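Local coordinates for protein soluble lytic murein transglycosylase (Pseudomonas aeruginosa, PDB 5OHU) that probably cleaves the glycan strands of bacterial peptidoglycan without hydrolysis, as a lytic transglycosylase acting both exolytically and endolytically, at residues 93-96 with 97-100. Residues are numbered along the deposited sequence; the frame is centred on the assembly and turned at random.
Sequences PQIG and WLKL
The indole of W97 meets Q94 at its pyrrole side: CD1 of W97 lies 4.1 Å from CB of Q94, and the carbonyl oxygen of Q94 and carbonyl carbon of G96 approach the ring obliquely. Outside the turn, the ring of F125 meets the indole with the two planes inclined at about 55°. With CG of W97 anti to its carbonyl carbon (chi1 -63°), the ring swings back beside the backbone N, toward the start of the helix, which carries CD1 of W97 to 3.7 Å from the carbonyl O of Q94. Q94 is the N-cap residue, and its carbonyl oxygen accepts an i to i+3 bond from the backbone N of W97 (3.0 Å) that closes the first turn, bent to 135° at the hydrogen, with the donor above the carbonyl plane. Regular i to i+4 bonding follows: N of K99 to O of I95 at 3.0 Å, then the straighter N of L100 to O of G96 at 2.9 Å. On another side of the helix, I95 and L98 touch through their ends, CD1 of I95 against CD2 of L98 at 3.8 Å; CG1 of I95, anti to the backbone N, turns the chain end back toward L98, although its CB points away from the following turn. K99 lays its CG 3.4 Å from O of I95 before its NZ reaches the carbonyl oxygen of Y118. This first turn of helix 95-108 packs against two earlier helices in the strand-free, helical N-terminal part of the chain: Q94 and W97 lean on Y67 of helix 62-72, while I95 and L98 pack on F85 of helix 79-88.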
loop_
_atom_site.group_PDB
_atom_site.type_symbol
_atom_site.label_atom_id
_atom_site.label_comp_id
_atom_site.label_asym_id
_atom_site.label_seq_id
_atom_site.Cartn_x
_atom_site.Cartn_y
_atom_site.Cartn_z
ATOM N N PRO A 93 20.523 -9.247 -1.745
ATOM C CA PRO A 93 19.468 -8.283 -1.384
ATOM C C PRO A 93 20.014 -7.022 -0.750
ATOM O O PRO A 93 19.454 -5.939 -0.958
ATOM C CB PRO A 93 18.589 -9.066 -0.392
ATOM C CG PRO A 93 18.894 -10.523 -0.670
ATOM C CD PRO A 93 20.358 -10.546 -1.067
ATOM N N GLN A 94 21.100 -7.129 0.011
ATOM C CA GLN A 94 21.629 -6.009 0.780
ATOM C C GLN A 94 22.724 -5.234 0.048
ATOM O O GLN A 94 23.326 -4.335 0.643
ATOM C CB GLN A 94 22.159 -6.507 2.130
ATOM C CG GLN A 94 23.423 -7.335 2.047
ATOM C CD GLN A 94 23.155 -8.816 1.804
ATOM O OE1 GLN A 94 22.149 -9.192 1.203
ATOM N NE2 GLN A 94 24.051 -9.663 2.298
ATOM N N ILE A 95 22.988 -5.548 -1.227
ATOM C CA ILE A 95 24.109 -4.935 -1.927
ATOM C C ILE A 95 23.960 -3.422 -2.020
ATOM O O ILE A 95 24.960 -2.711 -2.147
ATOM C CB ILE A 95 24.278 -5.563 -3.332
ATOM C CG1 ILE A 95 25.715 -5.404 -3.801
ATOM C CG2 ILE A 95 23.370 -4.900 -4.352
ATOM C CD1 ILE A 95 26.701 -6.142 -2.931
ATOM N N GLY A 96 22.734 -2.897 -1.950
ATOM C CA GLY A 96 22.565 -1.455 -1.974
ATOM C C GLY A 96 23.165 -0.747 -0.768
ATOM O O GLY A 96 23.653 0.383 -0.885
ATOM N N TRP A 97 23.130 -1.383 0.405
ATOM C CA TRP A 97 23.766 -0.777 1.575
ATOM C C TRP A 97 25.269 -0.680 1.376
ATOM O O TRP A 97 25.889 0.326 1.739
ATOM C CB TRP A 97 23.437 -1.579 2.840
ATOM C CG TRP A 97 21.978 -1.572 3.127
ATOM C CD1 TRP A 97 21.117 -2.627 3.010
ATOM C CD2 TRP A 97 21.183 -0.449 3.526
ATOM N NE1 TRP A 97 19.842 -2.236 3.332
ATOM C CE2 TRP A 97 19.852 -0.903 3.649
ATOM C CE3 TRP A 97 21.467 0.891 3.806
ATOM C CZ2 TRP A 97 18.807 -0.062 4.037
ATOM C CZ3 TRP A 97 20.423 1.728 4.195
ATOM C CH2 TRP A 97 19.111 1.244 4.305
ATOM N N LEU A 98 25.867 -1.708 0.778
ATOM C CA LEU A 98 27.284 -1.642 0.463
ATOM C C LEU A 98 27.574 -0.513 -0.516
ATOM O O LEU A 98 28.590 0.181 -0.384
ATOM C CB LEU A 98 27.765 -2.987 -0.091
ATOM C CG LEU A 98 29.197 -3.045 -0.652
ATOM C CD1 LEU A 98 30.219 -2.545 0.358
ATOM C CD2 LEU A 98 29.557 -4.443 -1.134
ATOM N N LYS A 99 26.701 -0.300 -1.507
ATOM C CA LYS A 99 26.984 0.767 -2.467
ATOM C C LYS A 99 26.833 2.128 -1.817
ATOM O O LYS A 99 27.627 3.041 -2.081
ATOM C CB LYS A 99 26.072 0.666 -3.687
ATOM C CG LYS A 99 26.246 -0.621 -4.498
ATOM C CD LYS A 99 25.464 -0.544 -5.828
ATOM C CE LYS A 99 26.071 0.505 -6.781
ATOM N NZ LYS A 99 25.495 0.454 -8.182
ATOM N N LEU A 100 25.815 2.282 -0.966
ATOM C CA LEU A 100 25.640 3.532 -0.238
ATOM C C LEU A 100 26.898 3.892 0.539
ATOM O O LEU A 100 27.437 5.001 0.405
ATOM C CB LEU A 100 24.442 3.416 0.704
ATOM C CG LEU A 100 24.240 4.580 1.661
ATOM C CD1 LEU A 100 23.923 5.838 0.894
ATOM C CD2 LEU A 100 23.126 4.247 2.671
#